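PDB 5D2K: 4-oxalocrotonate decarboxylase NahK from Pseudomonas putida, which catalyses the metal-assisted decarboxylation of (3E)-2-oxohex-3-enedioate to 2-oxopent-4-enoate and carbon dioxide, a step in the breakdown of naphthalene. Local coordinates for residues 71-76 / 207-212; 115-120 / 140-145; 215-220 / 237-242. The protein carries 1 engineered substitution. All coordinates share one frame; numbering follows the deposited sequence.

Contact 1 of 3, residues 71-76 / 207-212; sequences GLTSWA and AAVLGH. With OOG (2-oxoadipic acid), chain D.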
loop_
_atom_site.group_PDB
_atom_site.type_symbol
_atom_site.label_atom_id
_atom_site.label_comp_id
_atom_site.label_asym_id
_atom_site.label_seq_id
_atom_site.Cartn_x
_atom_site.Cartn_y
_atom_site.Cartn_z
ATOM N N GLY A 71 -5.018 -1.425 -0.482
ATOM C CA GLY A 71 -4.714 -2.128 -1.712
ATOM C C GLY A 71 -5.937 -2.750 -2.349
ATOM O O GLY A 71 -6.934 -3.027 -1.665
ATOM N N LEU A 72 -5.842 -2.974 -3.659
ATOM C CA LEU A 72 -6.913 -3.580 -4.440
ATOM C C LEU A 72 -8.189 -2.759 -4.307
ATOM O O LEU A 72 -9.248 -3.262 -3.933
ATOM C CB LEU A 72 -7.139 -5.027 -4.010
ATOM C CG LEU A 72 -5.821 -5.817 -3.965
ATOM C CD1 LEU A 72 -6.066 -7.256 -3.584
ATOM C CD2 LEU A 72 -5.053 -5.718 -5.296
ATOM N N THR A 73 -8.068 -1.481 -4.628
ATOM C CA THR A 73 -9.175 -0.545 -4.507
ATOM C C THR A 73 -9.649 -0.070 -5.875
ATOM O O THR A 73 -10.673 0.586 -5.990
ATOM C CB THR A 73 -8.787 0.691 -3.661
ATOM O OG1 THR A 73 -7.639 1.336 -4.231
ATOM C CG2 THR A 73 -8.471 0.281 -2.233
ATOM N N SER A 74 -8.882 -0.384 -6.908
ATOM C CA SER A 74 -9.216 0.052 -8.263
ATOM C C SER A 74 -9.514 -1.145 -9.148
ATOM O O SER A 74 -8.999 -2.239 -8.920
ATOM C CB SER A 74 -8.083 0.890 -8.873
ATOM O OG SER A 74 -6.948 0.094 -9.185
ATOM N N TRP A 75 -10.349 -0.933 -10.159
ATOM C CA TRP A 75 -10.679 -2.000 -11.088
ATOM C C TRP A 75 -9.398 -2.553 -11.708
ATOM O O TRP A 75 -9.221 -3.769 -11.819
ATOM C CB TRP A 75 -11.630 -1.492 -12.176
ATOM C CG TRP A 75 -12.099 -2.564 -13.105
ATOM C CD1 TRP A 75 -13.229 -3.324 -12.983
ATOM C CD2 TRP A 75 -11.447 -3.003 -14.303
ATOM N NE1 TRP A 75 -13.320 -4.208 -14.033
ATOM C CE2 TRP A 75 -12.238 -4.033 -14.857
ATOM C CE3 TRP A 75 -10.271 -2.627 -14.962
ATOM C CZ2 TRP A 75 -11.890 -4.689 -16.034
ATOM C CZ3 TRP A 75 -9.925 -3.284 -16.126
ATOM C CH2 TRP A 75 -10.733 -4.300 -16.652
ATOM N N ALA A 76 -8.502 -1.645 -12.087
ATOM C CA ALA A 76 -7.262 -2.017 -12.758
ATOM C C ALA A 76 -6.419 -2.946 -11.889
ATOM O O ALA A 76 -5.917 -3.961 -12.367
ATOM C CB ALA A 76 -6.467 -0.767 -13.139
ATOM N N ALA A 207 -10.567 8.791 -9.471
ATOM C CA ALA A 207 -11.852 8.100 -9.343
ATOM C C ALA A 207 -11.735 6.579 -9.455
ATOM O O ALA A 207 -12.615 5.851 -8.997
ATOM C CB ALA A 207 -12.826 8.622 -10.388
ATOM N N ALA A 208 -10.648 6.091 -10.050
ATOM C CA ALA A 208 -10.412 4.650 -10.140
ATOM C C ALA A 208 -10.350 3.988 -8.755
ATOM O O ALA A 208 -10.670 2.814 -8.603
ATOM C CB ALA A 208 -9.129 4.378 -10.914
ATOM N N VAL A 209 -9.954 4.752 -7.749
ATOM C CA VAL A 209 -9.900 4.254 -6.379
ATOM C C VAL A 209 -11.290 4.338 -5.733
ATOM O O VAL A 209 -11.647 5.353 -5.145
ATOM C CB VAL A 209 -8.854 5.060 -5.567
ATOM C CG1 VAL A 209 -8.765 4.580 -4.116
ATOM C CG2 VAL A 209 -7.495 4.962 -6.249
ATOM N N LEU A 210 -12.077 3.273 -5.889
ATOM C CA LEU A 210 -13.406 3.153 -5.269
ATOM C C LEU A 210 -14.377 4.279 -5.613
ATOM O O LEU A 210 -15.330 4.530 -4.872
ATOM C CB LEU A 210 -13.267 3.061 -3.746
ATOM C CG LEU A 210 -12.563 1.820 -3.204
ATOM C CD1 LEU A 210 -12.379 1.912 -1.697
ATOM C CD2 LEU A 210 -13.340 0.557 -3.557
ATOM N N GLY A 211 -14.161 4.958 -6.737
ATOM C CA GLY A 211 -15.012 6.074 -7.113
ATOM C C GLY A 211 -14.510 7.414 -6.604
ATOM O O GLY A 211 -14.863 8.467 -7.131
ATOM N N HIS A 212 -13.693 7.369 -5.550
ATOM C CA HIS A 212 -13.138 8.570 -4.930
ATOM C C HIS A 212 -12.065 8.142 -3.936
ATOM O O HIS A 212 -12.350 7.330 -3.072
ATOM C CB HIS A 212 -14.217 9.371 -4.191
ATOM C CG HIS A 212 -13.848 10.799 -3.968
ATOM N ND1 HIS A 212 -12.799 11.188 -3.158
ATOM C CD2 HIS A 212 -14.384 11.941 -4.466
ATOM C CE1 HIS A 212 -12.706 12.506 -3.173
ATOM N NE2 HIS A 212 -13.649 12.983 -3.966
HETATM C C2 OOG D . -1.049 -6.047 -3.396
HETATM C C3 OOG D . -0.823 -4.562 -3.171
HETATM C C4 OOG D . -2.021 -3.759 -3.633
HETATM C C6 OOG D . -2.594 -1.354 -4.463
HETATM O O4 OOG D . -2.341 -0.127 -4.465
HETATM O O3 OOG D . -3.541 -1.817 -5.148
HETATM C C5 OOG D . -1.730 -2.275 -3.637
HETATM C C1 OOG D . -0.414 -6.477 -4.704
HETATM O O1 OOG D . 0.534 -7.315 -4.717
HETATM O O2 OOG D . -0.846 -5.996 -5.784
HETATM O O5 OOG D . -0.825 -1.780 -3.000
#

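Contact 2 of 3, residues 115-120 / 140-145; sequences AEISVV and DYVIPT. With MG (magnesium ion), chain C.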
loop_
_atom_site.group_PDB
_atom_site.type_symbol
_atom_site.label_atom_id
_atom_site.label_comp_id
_atom_site.label_asym_id
_atom_site.label_seq_id
_atom_site.Cartn_x
_atom_site.Cartn_y
_atom_site.Cartn_z
ATOM N N ALA A 115 1.071 4.170 -9.286
ATOM C CA ALA A 115 0.838 5.582 -8.987
ATOM C C ALA A 115 -0.365 5.768 -8.070
ATOM O O ALA A 115 -1.439 5.226 -8.327
ATOM C CB ALA A 115 0.643 6.369 -10.273
ATOM N N GLU A 116 -0.180 6.523 -6.987
ATOM C CA GLU A 116 -1.246 6.706 -5.991
ATOM C C GLU A 116 -1.348 8.145 -5.519
ATOM O O GLU A 116 -0.462 8.963 -5.772
ATOM C CB GLU A 116 -1.023 5.790 -4.769
ATOM C CG GLU A 116 -0.636 4.363 -5.157
ATOM C CD GLU A 116 -0.856 3.310 -4.092
ATOM O OE1 GLU A 116 -1.518 3.568 -3.067
ATOM O OE2 GLU A 116 -0.382 2.183 -4.315
ATOM N N ILE A 117 -2.442 8.456 -4.834
ATOM C CA ILE A 117 -2.511 9.719 -4.123
ATOM C C ILE A 117 -2.685 9.405 -2.634
ATOM O O ILE A 117 -3.480 8.538 -2.233
ATOM C CB ILE A 117 -3.635 10.651 -4.683
ATOM C CG1 ILE A 117 -3.541 12.056 -4.070
ATOM C CG2 ILE A 117 -5.005 10.055 -4.484
ATOM C CD1 ILE A 117 -2.259 12.833 -4.449
ATOM N N SER A 118 -1.863 10.058 -1.823
ATOM C CA SER A 118 -1.924 9.857 -0.383
ATOM C C SER A 118 -2.510 11.063 0.313
ATOM O O SER A 118 -2.529 12.166 -0.241
ATOM C CB SER A 118 -0.534 9.585 0.193
ATOM O OG SER A 118 0.054 8.473 -0.436
ATOM N N VAL A 119 -2.969 10.840 1.538
ATOM C CA VAL A 119 -3.440 11.927 2.394
ATOM C C VAL A 119 -2.750 11.847 3.741
ATOM O O VAL A 119 -2.282 10.782 4.148
ATOM C CB VAL A 119 -4.984 11.898 2.613
ATOM C CG1 VAL A 119 -5.717 12.057 1.289
ATOM C CG2 VAL A 119 -5.417 10.613 3.333
ATOM N N VAL A 120 -2.658 12.988 4.417
ATOM C CA VAL A 120 -2.280 13.017 5.827
ATOM C C VAL A 120 -3.471 13.554 6.591
ATOM O O VAL A 120 -4.038 14.567 6.209
ATOM C CB VAL A 120 -1.019 13.887 6.070
ATOM C CG1 VAL A 120 -0.803 14.141 7.556
ATOM C CG2 VAL A 120 0.204 13.192 5.493
ATOM N N ASP A 140 -5.820 16.710 6.105
ATOM C CA ASP A 140 -4.948 17.878 6.250
ATOM C C ASP A 140 -4.432 18.312 4.886
ATOM O O ASP A 140 -4.648 19.449 4.463
ATOM C CB ASP A 140 -3.789 17.525 7.199
ATOM C CG ASP A 140 -3.098 18.744 7.786
ATOM O OD1 ASP A 140 -3.353 19.869 7.318
ATOM O OD2 ASP A 140 -2.292 18.552 8.723
ATOM N N TYR A 141 -3.771 17.402 4.187
ATOM C CA TYR A 141 -3.271 17.697 2.845
ATOM C C TYR A 141 -3.050 16.399 2.065
ATOM O O TYR A 141 -3.196 15.295 2.608
ATOM C CB TYR A 141 -1.979 18.528 2.913
ATOM C CG TYR A 141 -0.864 17.922 3.744
ATOM C CD1 TYR A 141 -0.817 18.104 5.126
ATOM C CD2 TYR A 141 0.153 17.192 3.144
ATOM C CE1 TYR A 141 0.204 17.552 5.891
ATOM C CE2 TYR A 141 1.184 16.636 3.898
ATOM C CZ TYR A 141 1.199 16.823 5.268
ATOM O OH TYR A 141 2.219 16.272 6.011
ATOM N N VAL A 142 -2.725 16.538 0.785
ATOM C CA VAL A 142 -2.559 15.390 -0.098
ATOM C C VAL A 142 -1.112 15.317 -0.596
ATOM O O VAL A 142 -0.438 16.346 -0.673
ATOM C CB VAL A 142 -3.540 15.461 -1.282
ATOM C CG1 VAL A 142 -4.955 15.745 -0.761
ATOM C CG2 VAL A 142 -3.100 16.521 -2.280
ATOM N N ILE A 143 -0.651 14.099 -0.897
ATOM C CA ILE A 143 0.734 13.842 -1.292
ATOM C C ILE A 143 0.822 12.878 -2.472
ATOM O O ILE A 143 0.479 11.706 -2.328
ATOM C CB ILE A 143 1.545 13.239 -0.125
ATOM C CG1 ILE A 143 1.599 14.209 1.059
ATOM C CG2 ILE A 143 2.950 12.861 -0.575
ATOM C CD1 ILE A 143 2.271 13.614 2.277
ATOM N N PRO A 144 1.288 13.365 -3.640
ATOM C CA PRO A 144 1.556 12.437 -4.751
ATOM C C PRO A 144 2.548 11.367 -4.310
ATOM O O PRO A 144 3.580 11.711 -3.736
ATOM C CB PRO A 144 2.150 13.344 -5.829
ATOM C CG PRO A 144 1.475 14.676 -5.583
ATOM C CD PRO A 144 1.459 14.771 -4.051
ATOM N N THR A 145 2.216 10.096 -4.528
ATOM C CA THR A 145 3.025 8.997 -4.005
ATOM C C THR A 145 3.075 7.837 -4.988
ATOM O O THR A 145 2.033 7.380 -5.464
ATOM C CB THR A 145 2.465 8.458 -2.663
ATOM O OG1 THR A 145 2.283 9.531 -1.736
ATOM C CG2 THR A 145 3.404 7.422 -2.040
HETATM MG MG MG C . -0.485 0.304 -3.603
HETATM O O HOH W 1 -1.531 1.079 -1.968
#

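Contact 3 of 3, residues 215-220 / 237-242; sequences SSVAML and IMTGGI. With OOG (2-oxoadipic acid), chain D.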
loop_
_atom_site.group_PDB
_atom_site.type_symbol
_atom_site.label_atom_id
_atom_site.label_comp_id
_atom_site.label_asym_id
_atom_site.label_seq_id
_atom_site.Cartn_x
_atom_site.Cartn_y
_atom_site.Cartn_z
ATOM N N SER A 215 -13.034 7.666 -0.381
ATOM C CA SER A 215 -13.827 6.483 -0.022
ATOM C C SER A 215 -12.924 5.354 0.452
ATOM O O SER A 215 -13.327 4.509 1.247
ATOM C CB SER A 215 -14.684 6.007 -1.201
ATOM O OG SER A 215 -15.710 6.957 -1.491
ATOM N N SER A 216 -11.697 5.336 -0.057
ATOM C CA SER A 216 -10.712 4.374 0.399
ATOM C C SER A 216 -10.339 4.613 1.864
ATOM O O SER A 216 -10.157 3.659 2.637
ATOM C CB SER A 216 -9.474 4.454 -0.496
ATOM O OG SER A 216 -8.542 3.450 -0.134
ATOM N N VAL A 217 -10.216 5.887 2.237
ATOM C CA VAL A 217 -9.938 6.276 3.614
ATOM C C VAL A 217 -11.090 5.824 4.530
ATOM O O VAL A 217 -10.857 5.285 5.614
ATOM C CB VAL A 217 -9.717 7.806 3.749
ATOM C CG1 VAL A 217 -9.500 8.200 5.216
ATOM C CG2 VAL A 217 -8.530 8.257 2.904
ATOM N N ALA A 218 -12.330 6.046 4.098
ATOM C CA ALA A 218 -13.485 5.604 4.886
ATOM C C ALA A 218 -13.456 4.088 5.044
ATOM O O ALA A 218 -13.670 3.560 6.139
ATOM C CB ALA A 218 -14.804 6.057 4.223
ATOM N N MET A 219 -13.154 3.389 3.955
ATOM C CA MET A 219 -13.103 1.936 4.006
ATOM C C MET A 219 -12.012 1.453 4.963
ATOM O O MET A 219 -12.220 0.500 5.710
ATOM C CB MET A 219 -12.881 1.348 2.618
ATOM C CG MET A 219 -12.912 -0.159 2.621
ATOM S SD MET A 219 -12.817 -0.868 0.982
ATOM C CE MET A 219 -14.394 -0.327 0.324
ATOM N N LEU A 220 -10.858 2.115 4.950
ATOM C CA LEU A 220 -9.782 1.752 5.867
ATOM C C LEU A 220 -10.242 1.881 7.323
ATOM O O LEU A 220 -9.972 0.994 8.138
ATOM C CB LEU A 220 -8.540 2.618 5.612
ATOM C CG LEU A 220 -7.349 2.477 6.564
ATOM C CD1 LEU A 220 -6.792 1.052 6.518
ATOM C CD2 LEU A 220 -6.275 3.479 6.190
ATOM N N ILE A 237 -1.725 8.077 4.673
ATOM C CA ILE A 237 -2.471 6.976 4.051
ATOM C C ILE A 237 -2.306 6.957 2.539
ATOM O O ILE A 237 -2.672 7.919 1.861
ATOM C CB ILE A 237 -3.990 7.065 4.351
ATOM C CG1 ILE A 237 -4.253 7.218 5.848
ATOM C CG2 ILE A 237 -4.735 5.854 3.769
ATOM C CD1 ILE A 237 -5.715 7.529 6.145
ATOM N N MET A 238 -1.797 5.853 2.005
ATOM C CA MET A 238 -1.733 5.661 0.553
ATOM C C MET A 238 -3.027 4.999 0.115
ATOM O O MET A 238 -3.324 3.891 0.558
ATOM C CB MET A 238 -0.528 4.801 0.167
ATOM C CG MET A 238 0.796 5.418 0.547
ATOM S SD MET A 238 2.200 4.440 -0.051
ATOM C CE MET A 238 1.801 4.234 -1.744
ATOM N N THR A 239 -3.805 5.654 -0.748
ATOM C CA THR A 239 -5.193 5.226 -0.909
ATOM C C THR A 239 -5.421 4.157 -1.966
ATOM O O THR A 239 -6.517 3.597 -2.034
ATOM C CB THR A 239 -6.128 6.439 -1.209
ATOM O OG1 THR A 239 -5.738 7.092 -2.423
ATOM C CG2 THR A 239 -6.105 7.451 -0.044
ATOM N N GLY A 240 -4.396 3.831 -2.763
ATOM C CA GLY A 240 -4.512 2.740 -3.727
ATOM C C GLY A 240 -3.971 3.022 -5.123
ATOM O O GLY A 240 -3.946 4.154 -5.592
ATOM N N GLY A 241 -3.525 1.965 -5.789
ATOM C CA GLY A 241 -2.984 2.104 -7.131
ATOM C C GLY A 241 -4.069 2.555 -8.079
ATOM O O GLY A 241 -5.132 1.925 -8.183
ATOM N N ILE A 242 -3.810 3.660 -8.763
ATOM C CA ILE A 242 -4.788 4.216 -9.682
ATOM C C ILE A 242 -4.772 3.395 -10.973
ATOM O O ILE A 242 -5.811 3.187 -11.607
ATOM C CB ILE A 242 -4.517 5.711 -9.919
ATOM C CG1 ILE A 242 -4.897 6.494 -8.651
ATOM C CG2 ILE A 242 -5.329 6.240 -11.098
ATOM C CD1 ILE A 242 -4.355 7.912 -8.557
HETATM C C2 OOG D . -1.049 -6.047 -3.396
HETATM C C3 OOG D . -0.823 -4.562 -3.171
HETATM C C4 OOG D . -2.021 -3.759 -3.633
HETATM C C6 OOG D . -2.594 -1.354 -4.463
HETATM O O4 OOG D . -2.341 -0.127 -4.465
HETATM O O3 OOG D . -3.541 -1.817 -5.148
HETATM C C5 OOG D . -1.730 -2.275 -3.637
HETATM C C1 OOG D . -0.414 -6.477 -4.704
HETATM O O1 OOG D . 0.534 -7.315 -4.717
HETATM O O2 OOG D . -0.846 -5.996 -5.784
HETATM O O5 OOG D . -0.825 -1.780 -3.000
#

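Contact 1 of 3, residues 71-76 / 207-212
T73 and V209 lie alongside each other with their side chains pointing the same way, and T73 carries most of what its segment gives to the contact. Its OG1 rests on CG1 of V209 at 3.4 Å, while its CB also meets CG of L210. A first torsion of 57° places OG1 between the backbone N and the carbonyl carbon of T73, on the flank where V209 sits; the same hydroxyl makes a weak hydrogen bond to the carbonyl O of T239. Threonine suits this place because one small branched side chain offers carbon to V209 and L210 and oxygen to a carbonyl.

The carbonyl of T73 is held by a weak bond, L210 N to T73 O at 3.0 Å, bent to 133° at the hydrogen. CG and CD2 of L210 both settle against this O, so the bond is flanked by hydrocarbon. Next door, CA of S74 approaches the carbonyl O of A208 at 3.1 Å in a CA-H...O contact.

Further out, S74 is the N-cap of helix 75-81: in the conformer described, its OG accepts from K77 N and also bonds to G241 O. On the other segment, V209 to H212 form a type I' turn, and the backbone angles of G211 call for glycine. H212 in turn caps helix 213-225 through ND1.

On the ligand side, L72 N donates a nearly straight bond, 167° at the hydrogen, to O3 of 2-oxoadipic acid, 3.0 Å away. Glycine suits position G71 because a side chain there would probably collide with C4 of the ligand. The chemistry implies that L72 N supplies one of several hydrogen bonds to the ligand, alongside G241 N, K69, K77 and S169, while T73 packs this pocket-lining segment on the loop before helix 213-225 with one weak bond and S74 ties it to G241.

Contact 2 of 3, residues 115-120 / 140-145
E116 and T145 face each other as a hydrogen-bonded pair in antiparallel strands, E116 N donating to T145 O at 2.8 Å, and E116 leads from this pairing to the metal. Its CB lies 3.5 Å from T145 O and its CG is a little farther from the same oxygen. With CG anti to the carbonyl carbon (chi1 -45°) and the chain extended beyond it, the carboxylate is carried away from T145. There OE2 binds the magnesium ion at 2.0 Å, and OE1 accepts a bond of 2.7 Å from a water that is itself a metal ligand; E114 and E147 also bind the ion.

Two residues along, S118, paired with I143, reaches diagonally to T145, its OG donating to T145 OG1 at 2.8 Å. T145 OG1 in turn donates a hydrogen bond to I143 O. That carbonyl also accepts S118 N, the two donors arriving from opposite faces of its plane. With an alanine in place of T145 the hydroxyl is gone, and S118 OG would probably lose its acceptor and I143 O one of its two donors.

At the far end D140 and Y141 both face V120 in a classic beta bulge. V120 CB sits over one face of the Y141 ring, 4.0 Å from its centroid, a CH-pi contact suited to a branched aliphatic residue. Chemically, the backbone and hydroxyl bonds between the strands probably help to position E116 for the metal.

Contact 3 of 3, residues 215-220 / 237-242
L220 and I237 reach toward each other tip to tip, CD2 of the leucine meeting CG2 of the isoleucine at 3.7 Å. One helical turn earlier, V217 crosses I237 at about a right angle, so that its CG1 lies 4.0 Å from CD1 of I237. The isoleucine therefore spends both ends of its branched side chain on the helix: CG2 goes to the leucine, and CD1 lies near both helix residues. The other methyl of V217, CG2, is turned to T239 and touches its CG2 at 3.9 Å. A beta-branched valine suits this spot because its two methyls can serve two neighbours at once.

S216 makes the polar link. Its first torsion of -175° swings OG away from its own backbone N and brings it to the carbonyl O of T239, to which it donates a hydrogen bond of 2.8 Å. The donor lies in the plane of that carbonyl, on a lone pair. Serine suits the place because its short side chain puts a hydroxyl within hydrogen-bonding distance of T239 O. The hydroxyl of T239 bonds to the carbonyl O of I117 in strand 112-121.

Past T239, G240 has backbone angles that by themselves call for glycine, and a side chain on G241 would probably crowd O4 of 2-oxoadipic acid. G241 N instead donates to that O4 at 2.7 Å. Here helix 213-225 packs on the sheet containing strand 236-238, in the C-terminal domain of the fumarylacetoacetate hydrolase family, and the segment after I237 and M238 leads to G240 and G241, which line the 2-oxoadipic acid pocket.

Overall arrangement
From the N terminus, strand 65-71 leads into residues 71-76, which wait some 130 residues for their partner in 207-212. Inside that long loop contact 2 opens and closes, joining neighbouring strands 112-121 and 139-149 over a connection of 19 residues that includes helix 132-135. Contact 3 follows contact 1 in series: helix 213-225 starts right after 207-212, and the chain returns through 237-242. Contacts 1 and 3 touch where V209 CG1 packs on T239 O, and both reach the 2-oxoadipic acid. Contacts 2 and 3 share a sheet, V119 O meeting I237 N. Contacts 1 and 2 do not touch, so 237-242 bridges them, tying pocket segment, metal-bearing strand and helix together.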